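Methyl-accepting chemotaxis sensory transducer (PDB 4K08) probably senses small molecules in the periplasm through its Cache-type, PAS-like domain and passes the signal to the chemotaxis machinery. Local coordinates at residues A17-Q25 and A39-L50; D86-F96 and G106-K114. All blocks are in the same frame, centred on the assembly; numbering follows the deposited sequence. Where two conformers were deposited one is given.

Contact 1: residues A17-Q25 and A39-L50. With ZN (zinc ion), chain B.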
loop_
_atom_site.group_PDB
_atom_site.type_symbol
_atom_site.label_atom_id
_atom_site.label_comp_id
_atom_site.label_asym_id
_atom_site.label_seq_id
_atom_site.Cartn_x
_atom_site.Cartn_y
_atom_site.Cartn_z
ATOM N N ALA A 17 -1.865 11.082 1.082
ATOM C CA ALA A 17 -3.057 11.421 0.315
ATOM C C ALA A 17 -4.012 10.239 0.256
ATOM O O ALA A 17 -5.223 10.417 0.416
ATOM C CB ALA A 17 -2.694 11.876 -1.092
ATOM N N ALA A 18 -3.464 9.041 0.015
ATOM C CA ALA A 18 -4.244 7.803 -0.056
ATOM C C ALA A 18 -4.870 7.522 1.315
ATOM O O ALA A 18 -6.012 7.065 1.401
ATOM C CB ALA A 18 -3.366 6.631 -0.484
ATOM N N HIS A 19 -4.135 7.825 2.389
ATOM C CA HIS A 19 -4.689 7.667 3.743
ATOM C C HIS A 19 -5.914 8.604 3.912
ATOM O O HIS A 19 -6.956 8.212 4.439
ATOM C CB HIS A 19 -3.622 7.960 4.806
ATOM C CG HIS A 19 -3.974 7.448 6.173
ATOM N ND1 HIS A 19 -3.905 8.225 7.306
ATOM C CD2 HIS A 19 -4.401 6.226 6.586
ATOM C CE1 HIS A 19 -4.286 7.514 8.352
ATOM N NE2 HIS A 19 -4.587 6.299 7.941
ATOM N N GLY A 20 -5.794 9.834 3.424
ATOM C CA GLY A 20 -6.886 10.792 3.463
ATOM C C GLY A 20 -8.150 10.345 2.731
ATOM O O GLY A 20 -9.273 10.480 3.233
ATOM N N LEU A 21 -7.962 9.840 1.517
ATOM C CA LEU A 21 -9.036 9.290 0.710
ATOM C C LEU A 21 -9.726 8.131 1.430
ATOM O O LEU A 21 -10.959 8.070 1.488
ATOM C CB LEU A 21 -8.414 8.855 -0.620
ATOM C CG LEU A 21 -8.892 7.823 -1.617
ATOM C CD1 LEU A 21 -7.753 7.757 -2.710
ATOM C CD2 LEU A 21 -9.172 6.472 -1.067
ATOM N N VAL A 22 -8.933 7.216 1.994
ATOM C CA VAL A 22 -9.505 6.114 2.760
ATOM C C VAL A 22 -10.271 6.621 4.029
ATOM O O VAL A 22 -11.448 6.237 4.234
ATOM C CB VAL A 22 -8.449 5.040 3.100
ATOM C CG1 VAL A 22 -9.042 4.026 4.094
ATOM C CG2 VAL A 22 -7.950 4.341 1.809
ATOM N N GLU A 23 -9.663 7.503 4.836
ATOM C CA GLU A 23 -10.360 8.020 6.033
ATOM C C GLU A 23 -11.654 8.704 5.642
ATOM O O GLU A 23 -12.665 8.512 6.292
ATOM C CB GLU A 23 -9.495 8.975 6.868
ATOM C CG GLU A 23 -8.325 8.280 7.560
ATOM C CD GLU A 23 -7.798 9.025 8.791
ATOM O OE1 GLU A 23 -8.141 10.221 8.963
ATOM O OE2 GLU A 23 -7.042 8.402 9.584
ATOM N N HIS A 24 -11.632 9.469 4.551
ATOM C CA HIS A 24 -12.824 10.191 4.092
ATOM C C HIS A 24 -14.003 9.265 3.840
ATOM O O HIS A 24 -15.138 9.573 4.231
ATOM C CB HIS A 24 -12.538 10.986 2.805
ATOM C CG HIS A 24 -13.603 11.987 2.476
ATOM N ND1 HIS A 24 -13.966 12.999 3.345
ATOM C CD2 HIS A 24 -14.406 12.112 1.390
ATOM C CE1 HIS A 24 -14.929 13.717 2.799
ATOM N NE2 HIS A 24 -15.223 13.197 1.616
ATOM N N GLN A 25 -13.741 8.132 3.179
ATOM C CA GLN A 25 -14.790 7.140 2.919
ATOM C C GLN A 25 -15.268 6.477 4.226
ATOM O O GLN A 25 -16.478 6.312 4.437
ATOM C CB GLN A 25 -14.323 6.084 1.896
ATOM C CG GLN A 25 -14.132 6.636 0.496
ATOM C CD GLN A 25 -15.389 7.370 -0.004
ATOM O OE1 GLN A 25 -16.520 6.881 0.133
ATOM N NE2 GLN A 25 -15.192 8.558 -0.560
ATOM N N ALA A 39 -18.321 2.000 1.291
ATOM C CA ALA A 39 -17.200 2.876 1.606
ATOM C C ALA A 39 -15.880 2.207 1.129
ATOM O O ALA A 39 -15.031 2.846 0.511
ATOM C CB ALA A 39 -17.162 3.141 3.109
ATOM N N ARG A 40 -15.711 0.930 1.475
ATOM C CA ARG A 40 -14.511 0.188 1.109
ATOM C C ARG A 40 -14.389 0.066 -0.407
ATOM O O ARG A 40 -13.285 0.241 -0.973
ATOM C CB ARG A 40 -14.547 -1.218 1.734
ATOM C CG ARG A 40 -14.211 -1.245 3.205
ATOM C CD ARG A 40 -14.037 -2.693 3.736
ATOM N NE ARG A 40 -15.286 -3.427 3.777
ATOM C CZ ARG A 40 -16.110 -3.420 4.828
ATOM N NH1 ARG A 40 -15.779 -2.741 5.915
ATOM N NH2 ARG A 40 -17.246 -4.104 4.805
ATOM N N ARG A 41 -15.507 -0.241 -1.079
ATOM C CA ARG A 41 -15.473 -0.327 -2.533
ATOM C C ARG A 41 -15.127 1.019 -3.214
ATOM O O ARG A 41 -14.354 1.050 -4.197
ATOM C CB ARG A 41 -16.762 -0.961 -3.090
ATOM C CG ARG A 41 -16.837 -2.429 -2.688
ATOM C CD ARG A 41 -17.887 -3.177 -3.436
ATOM N NE ARG A 41 -19.216 -2.879 -2.906
ATOM C CZ ARG A 41 -20.095 -2.023 -3.450
ATOM N NH1 ARG A 41 -19.789 -1.369 -4.569
ATOM N NH2 ARG A 41 -21.300 -1.833 -2.876
ATOM N N ALA A 42 -15.650 2.119 -2.696
ATOM C CA ALA A 42 -15.355 3.444 -3.252
ATOM C C ALA A 42 -13.834 3.798 -3.068
ATOM O O ALA A 42 -13.185 4.300 -3.998
ATOM C CB ALA A 42 -16.284 4.542 -2.591
ATOM N N ALA A 43 -13.272 3.473 -1.905
ATOM C CA ALA A 43 -11.844 3.680 -1.660
ATOM C C ALA A 43 -10.985 2.857 -2.613
ATOM O O ALA A 43 -10.019 3.399 -3.223
ATOM C CB ALA A 43 -11.495 3.335 -0.237
ATOM N N LEU A 44 -11.334 1.575 -2.773
ATOM C CA LEU A 44 -10.586 0.687 -3.688
ATOM C C LEU A 44 -10.700 1.088 -5.152
ATOM O O LEU A 44 -9.760 0.919 -5.902
ATOM C CB LEU A 44 -11.034 -0.777 -3.573
ATOM C CG LEU A 44 -10.732 -1.421 -2.218
ATOM C CD1 LEU A 44 -11.225 -2.872 -2.201
ATOM C CD2 LEU A 44 -9.211 -1.312 -1.852
ATOM N N GLU A 45 -11.880 1.533 -5.573
ATOM C CA GLU A 45 -12.058 2.023 -6.933
ATOM C C GLU A 45 -11.114 3.215 -7.213
ATOM O O GLU A 45 -10.448 3.251 -8.253
ATOM C CB GLU A 45 -13.517 2.441 -7.151
ATOM C CG GLU A 45 -13.773 3.179 -8.434
ATOM C CD GLU A 45 -15.230 3.640 -8.539
ATOM O OE1 GLU A 45 -15.780 4.260 -7.576
ATOM O OE2 GLU A 45 -15.828 3.373 -9.593
ATOM N N ALA A 46 -11.008 4.145 -6.268
ATOM C CA ALA A 46 -10.116 5.289 -6.417
ATOM C C ALA A 46 -8.637 4.793 -6.391
ATOM O O ALA A 46 -7.853 5.123 -7.278
ATOM C CB ALA A 46 -10.381 6.329 -5.326
ATOM N N LEU A 47 -8.279 3.959 -5.427
ATOM C CA LEU A 47 -6.896 3.451 -5.369
ATOM C C LEU A 47 -6.498 2.606 -6.559
ATOM O O LEU A 47 -5.342 2.634 -6.983
ATOM C CB LEU A 47 -6.648 2.660 -4.073
ATOM C CG LEU A 47 -6.765 3.551 -2.828
ATOM C CD1 LEU A 47 -6.854 2.706 -1.526
ATOM C CD2 LEU A 47 -5.604 4.534 -2.765
ATOM N N ARG A 48 -7.429 1.831 -7.086
ATOM C CA ARG A 48 -7.154 1.013 -8.261
ATOM C C ARG A 48 -6.907 1.902 -9.522
ATOM O O ARG A 48 -6.073 1.570 -10.386
ATOM C CB ARG A 48 -8.320 0.066 -8.529
ATOM C CG ARG A 48 -8.102 -0.853 -9.718
ATOM C CD ARG A 48 -9.301 -1.823 -9.895
ATOM N NE ARG A 48 -9.128 -2.582 -11.123
ATOM C CZ ARG A 48 -9.674 -2.255 -12.295
ATOM N NH1 ARG A 48 -10.522 -1.224 -12.407
ATOM N NH2 ARG A 48 -9.383 -2.986 -13.356
ATOM N N ALA A 49 -7.621 3.011 -9.594
ATOM C CA ALA A 49 -7.627 3.862 -10.796
ATOM C C ALA A 49 -6.465 4.863 -10.790
ATOM O O ALA A 49 -5.986 5.230 -11.838
ATOM C CB ALA A 49 -9.024 4.625 -10.935
ATOM N N LEU A 50 -6.014 5.294 -9.606
ATOM C CA LEU A 50 -4.996 6.350 -9.473
ATOM C C LEU A 50 -3.568 5.860 -9.791
ATOM O O LEU A 50 -3.196 4.724 -9.444
ATOM C CB LEU A 50 -5.020 6.918 -8.032
ATOM C CG LEU A 50 -6.266 7.792 -7.700
ATOM C CD1 LEU A 50 -6.407 8.001 -6.175
ATOM C CD2 LEU A 50 -6.233 9.169 -8.475
HETATM ZN ZN ZN B . -16.016 14.649 0.382
HETATM O O HOH W 1 -17.983 14.866 1.821
#

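Contact 2: residues D86-F96 and G106-K114. With ACT (acetate ion), chain C.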
loop_
_atom_site.group_PDB
_atom_site.type_symbol
_atom_site.label_atom_id
_atom_site.label_comp_id
_atom_site.label_asym_id
_atom_site.label_seq_id
_atom_site.Cartn_x
_atom_site.Cartn_y
_atom_site.Cartn_z
ATOM N N ASP A 86 10.392 -11.874 -0.943
ATOM C CA ASP A 86 11.064 -11.392 -2.147
ATOM C C ASP A 86 12.283 -12.332 -2.381
ATOM O O ASP A 86 12.467 -13.289 -1.599
ATOM C CB ASP A 86 11.411 -9.895 -2.026
ATOM C CG ASP A 86 12.550 -9.587 -1.014
ATOM O OD1 ASP A 86 13.227 -10.517 -0.503
ATOM O OD2 ASP A 86 12.762 -8.365 -0.754
ATOM N N PRO A 87 13.094 -12.087 -3.445
ATOM C CA PRO A 87 14.191 -13.036 -3.716
ATOM C C PRO A 87 15.282 -13.014 -2.671
ATOM O O PRO A 87 16.132 -13.908 -2.726
ATOM C CB PRO A 87 14.759 -12.561 -5.073
ATOM C CG PRO A 87 13.595 -11.851 -5.749
ATOM C CD PRO A 87 12.853 -11.176 -4.592
ATOM N N ASN A 88 15.349 -12.010 -1.800
ATOM C CA ASN A 88 16.316 -12.094 -0.709
ATOM C C ASN A 88 15.669 -12.720 0.547
ATOM O O ASN A 88 16.221 -12.643 1.648
ATOM C CB ASN A 88 16.969 -10.759 -0.362
ATOM C CG ASN A 88 18.184 -10.938 0.584
ATOM O OD1 ASN A 88 18.929 -11.903 0.473
ATOM N ND2 ASN A 88 18.347 -10.025 1.529
ATOM N N GLY A 89 14.527 -13.371 0.363
ATOM C CA GLY A 89 13.872 -14.055 1.467
ATOM C C GLY A 89 13.046 -13.175 2.406
ATOM O O GLY A 89 12.503 -13.675 3.396
ATOM N N LYS A 90 12.922 -11.884 2.099
ATOM C CA LYS A 90 12.241 -10.978 3.008
ATOM C C LYS A 90 10.666 -11.134 2.987
ATOM O O LYS A 90 10.030 -11.102 1.929
ATOM C CB LYS A 90 12.666 -9.555 2.699
ATOM C CG LYS A 90 12.073 -8.483 3.630
ATOM C CD LYS A 90 13.053 -7.260 3.630
ATOM C CE LYS A 90 12.592 -6.200 4.598
ATOM N NZ LYS A 90 13.278 -4.864 4.560
ATOM N N LEU A 91 10.091 -11.344 4.173
ATOM C CA LEU A 91 8.652 -11.550 4.341
ATOM C C LEU A 91 8.067 -10.143 4.330
ATOM O O LEU A 91 7.642 -9.646 5.341
ATOM C CB LEU A 91 8.382 -12.280 5.674
ATOM C CG LEU A 91 8.713 -13.780 5.685
ATOM C CD1 LEU A 91 8.892 -14.419 7.157
ATOM C CD2 LEU A 91 7.608 -14.517 4.886
ATOM N N LEU A 92 8.121 -9.464 3.179
ATOM C CA LEU A 92 7.889 -8.016 3.135
ATOM C C LEU A 92 6.464 -7.590 3.621
ATOM O O LEU A 92 6.334 -6.558 4.280
ATOM C CB LEU A 92 8.183 -7.461 1.731
ATOM C CG LEU A 92 7.360 -8.042 0.586
ATOM C CD1 LEU A 92 6.411 -6.993 0.023
ATOM C CD2 LEU A 92 8.280 -8.600 -0.534
ATOM N N PHE A 93 5.429 -8.375 3.315
ATOM C CA PHE A 93 4.047 -8.022 3.763
ATOM C C PHE A 93 3.921 -8.216 5.274
ATOM O O PHE A 93 3.361 -7.360 5.966
ATOM C CB PHE A 93 2.977 -8.816 2.998
ATOM C CG PHE A 93 2.900 -8.447 1.545
ATOM C CD1 PHE A 93 2.315 -7.238 1.153
ATOM C CD2 PHE A 93 3.453 -9.277 0.569
ATOM C CE1 PHE A 93 2.271 -6.858 -0.209
ATOM C CE2 PHE A 93 3.413 -8.920 -0.804
ATOM C CZ PHE A 93 2.800 -7.690 -1.188
ATOM N N GLN A 94 4.535 -9.293 5.796
ATOM C CA GLN A 94 4.606 -9.441 7.247
ATOM C C GLN A 94 5.299 -8.191 7.821
ATOM O O GLN A 94 4.841 -7.657 8.831
ATOM C CB GLN A 94 5.278 -10.783 7.684
ATOM C CG GLN A 94 4.192 -11.824 8.168
ATOM C CD GLN A 94 4.594 -13.282 7.849
ATOM O OE1 GLN A 94 4.287 -13.813 6.740
ATOM N NE2 GLN A 94 5.336 -13.915 8.790
ATOM N N GLU A 95 6.348 -7.700 7.157
ATOM C CA GLU A 95 7.053 -6.535 7.690
ATOM C C GLU A 95 6.200 -5.254 7.620
ATOM O O GLU A 95 6.292 -4.400 8.497
ATOM C CB GLU A 95 8.422 -6.359 7.019
ATOM C CG GLU A 95 9.456 -7.405 7.457
ATOM C CD GLU A 95 9.720 -7.389 8.968
ATOM O OE1 GLU A 95 10.210 -6.345 9.459
ATOM O OE2 GLU A 95 9.417 -8.398 9.662
ATOM N N PHE A 96 5.358 -5.120 6.598
ATOM C CA PHE A 96 4.399 -4.000 6.564
ATOM C C PHE A 96 3.468 -4.046 7.784
ATOM O O PHE A 96 3.197 -3.032 8.415
ATOM C CB PHE A 96 3.497 -4.053 5.325
ATOM C CG PHE A 96 4.230 -3.935 4.013
ATOM C CD1 PHE A 96 5.507 -3.402 3.946
ATOM C CD2 PHE A 96 3.601 -4.319 2.825
ATOM C CE1 PHE A 96 6.162 -3.296 2.719
ATOM C CE2 PHE A 96 4.259 -4.223 1.596
ATOM C CZ PHE A 96 5.532 -3.698 1.546
ATOM N N GLY A 106 5.391 3.870 8.337
ATOM C CA GLY A 106 6.852 3.883 8.188
ATOM C C GLY A 106 7.356 3.365 6.838
ATOM O O GLY A 106 6.569 2.852 6.030
ATOM N N PHE A 107 8.663 3.484 6.598
ATOM C CA PHE A 107 9.279 2.959 5.366
ATOM C C PHE A 107 9.714 1.502 5.527
ATOM O O PHE A 107 10.195 1.108 6.592
ATOM C CB PHE A 107 10.495 3.802 4.944
ATOM C CG PHE A 107 10.133 5.180 4.499
ATOM C CD1 PHE A 107 9.672 5.411 3.190
ATOM C CD2 PHE A 107 10.195 6.242 5.386
ATOM C CE1 PHE A 107 9.307 6.691 2.788
ATOM C CE2 PHE A 107 9.832 7.512 4.984
ATOM C CZ PHE A 107 9.395 7.740 3.678
ATOM N N VAL A 108 9.534 0.702 4.474
ATOM C CA VAL A 108 10.033 -0.672 4.458
ATOM C C VAL A 108 10.664 -0.834 3.085
ATOM O O VAL A 108 10.049 -0.423 2.063
ATOM C CB VAL A 108 8.907 -1.755 4.641
ATOM C CG1 VAL A 108 9.480 -3.173 4.459
ATOM C CG2 VAL A 108 8.212 -1.629 6.003
ATOM N N ASP A 109 11.865 -1.421 3.049
ATOM C CA ASP A 109 12.537 -1.665 1.784
ATOM C C ASP A 109 12.532 -3.151 1.452
ATOM O O ASP A 109 12.500 -3.984 2.330
ATOM C CB ASP A 109 13.941 -1.027 1.744
ATOM C CG ASP A 109 14.790 -1.402 2.918
ATOM O OD1 ASP A 109 14.890 -2.612 3.253
ATOM O OD2 ASP A 109 15.379 -0.476 3.515
ATOM N N TYR A 110 12.491 -3.476 0.168
ATOM C CA TYR A 110 12.366 -4.858 -0.284
ATOM C C TYR A 110 12.543 -4.823 -1.797
ATOM O O TYR A 110 12.751 -3.748 -2.369
ATOM C CB TYR A 110 10.965 -5.462 0.074
ATOM C CG TYR A 110 9.792 -4.601 -0.404
ATOM C CD1 TYR A 110 9.419 -3.460 0.303
ATOM C CD2 TYR A 110 9.074 -4.922 -1.573
ATOM C CE1 TYR A 110 8.322 -2.653 -0.133
ATOM C CE2 TYR A 110 7.960 -4.098 -2.020
ATOM C CZ TYR A 110 7.624 -2.977 -1.294
ATOM O OH TYR A 110 6.572 -2.171 -1.688
ATOM N N LEU A 111 12.459 -5.992 -2.428
ATOM C CA LEU A 111 12.605 -6.133 -3.863
ATOM C C LEU A 111 11.242 -6.425 -4.482
ATOM O O LEU A 111 10.549 -7.365 -4.050
ATOM C CB LEU A 111 13.544 -7.305 -4.196
ATOM C CG LEU A 111 14.978 -7.211 -3.629
ATOM C CD1 LEU A 111 15.630 -8.625 -3.496
ATOM C CD2 LEU A 111 15.786 -6.254 -4.561
ATOM N N TRP A 112 10.904 -5.687 -5.530
ATOM C CA TRP A 112 9.595 -5.792 -6.185
ATOM C C TRP A 112 9.738 -5.294 -7.632
ATOM O O TRP A 112 10.477 -4.340 -7.897
ATOM C CB TRP A 112 8.530 -4.939 -5.469
ATOM C CG TRP A 112 7.136 -5.367 -5.871
ATOM C CD1 TRP A 112 6.362 -4.890 -6.925
ATOM C CD2 TRP A 112 6.343 -6.349 -5.192
ATOM N NE1 TRP A 112 5.133 -5.547 -6.925
ATOM C CE2 TRP A 112 5.109 -6.451 -5.877
ATOM C CE3 TRP A 112 6.570 -7.163 -4.065
ATOM C CZ2 TRP A 112 4.089 -7.342 -5.473
ATOM C CZ3 TRP A 112 5.536 -8.057 -3.645
ATOM C CH2 TRP A 112 4.322 -8.143 -4.373
ATOM N N PRO A 113 9.064 -5.968 -8.574
ATOM C CA PRO A 113 9.195 -5.514 -9.972
ATOM C C PRO A 113 8.555 -4.152 -10.248
ATOM O O PRO A 113 7.630 -3.683 -9.566
ATOM C CB PRO A 113 8.471 -6.587 -10.792
ATOM C CG PRO A 113 7.688 -7.433 -9.805
ATOM C CD PRO A 113 8.217 -7.167 -8.414
ATOM N N LYS A 114 9.073 -3.523 -11.292
ATOM C CA LYS A 114 8.452 -2.342 -11.872
ATOM C C LYS A 114 7.170 -2.811 -12.610
ATOM O O LYS A 114 7.112 -3.945 -13.094
ATOM C CB LYS A 114 9.442 -1.651 -12.830
ATOM C CG LYS A 114 10.491 -0.819 -12.063
ATOM C CD LYS A 114 11.426 -0.027 -12.985
ATOM C CE LYS A 114 12.332 0.904 -12.166
ATOM N NZ LYS A 114 13.440 1.569 -12.993
HETATM C C ACT C . 4.382 -3.509 -3.889
HETATM O O ACT C . 3.732 -3.556 -5.000
HETATM O OXT ACT C . 5.401 -2.775 -3.823
HETATM C CH3 ACT C . 3.984 -4.291 -2.630
#

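Contact 1: residues A17-Q25 and A39-L50
Leu21 lies across helix 36-49 and carries the close part of this contact. Its CG sits anti to the backbone N (chi1 156°), which turns both methyls toward the other helix. CD2 rests on the backbone at Ala43, 3.8 Å from Ala43 O. CD1 touches the methyl of Ala46 and lies 3.9 Å from Leu47 CD2. Leu47 fills the inner side with both branches: its CD2 meets Ala18 CB at 3.8 Å, and its CD1 meets Val22 CG2 at 3.9 Å. Phe58 backs Ala18 and Leu47, while Trp133 backs Val22, so this side is buried. The outer side is more exposed, though Leu21 CD1 still meets Leu50 CD1 tip to tip at 3.7 Å, just past the helix end. Gln25 bends at chi2 and brings OE1 to 3.6 Å from Ala42 CB; that oxygen also takes a weak hydrogen bond from Arg28. His24 takes no part; its NE2 binds a zinc ion at 2.1 Å. No hydrogen bond joins the segments. Their axes approach to 9.0 Å and run at 157°. This is an antiparallel helical hairpin joined by apolar packing, and it lies against the PAS-like sheet of the Cache domain.

Contact 2: residues D86-F96 and G106-K114
Tyr110 and Trp112 meet Leu92, Phe93 and Phe96 beside a bound acetate. Leu92 CD1 sits over one face of the Tyr110 ring, 4.0 Å from its centroid, in a CH-pi contact. Phe96 turns its edge toward the Tyr110 face, offset, with the planes at 71°. Tyr110 CG lies between its backbone N and carbonyl carbon (chi1 53°), and the ring reaches in so that its OH gives a hydrogen bond to acetate OXT. The other acetate oxygen, O, lies 3.1 Å above one face of the Trp112 indole. Phe93 CZ comes within 3.6 Å of Trp112 CH2, the two rings nearly perpendicular. Without the indole at Trp112, as with an alanine here, Phe93 is likely to lose a ring it packs against and the acetate the face beneath its O atom.

Polar bonds tie the strand to the turn and loop that precede the helix. Asp86 OD2 accepts from Leu111 N at 2.9 Å, on the anti side of the carboxylate. Its OD1 accepts from Lys90 N at 3.0 Å, from above the carboxylate plane, and weakly from Asn88 N within the type I turn of residues 86-89. Lys90 extends to Asp109, with a salt bridge from NZ to OD1 of 3.1 Å.

Further out, Tyr84 meets both Phe93 and Trp112, and Trp59 meets Phe96. Strand 105-113 is the edge strand of the antiparallel sheet within this chain, paired with strand 120-130. The start of helix 92-103 (residues 92-96) runs antiparallel to the strand, on the side of Val108 and Tyr110.

How the contacts relate
Contacts 1 and 2 lie on opposite sides of the chain's centre, with their own centres 23 Å apart. Their nearest atoms are about 10 Å apart, so they do not touch. The sheet joins them. Strand 120-130 carries Thr128 and Tyr130 against the first helix of contact 1, and Val127 against Phe96 of contact 2. Phe107 of the edge strand also reaches helix 5-30 at Gln8 and Arg12. Only contact 2 borders the acetate, which Tyr57, His70 and Lys123 also bind. The acetate probably comes from the crystallisation liquor, but it may mark a ligand pocket like those of related sensor domains. The zinc at contact 1 lies 27.6 Å from acetate C.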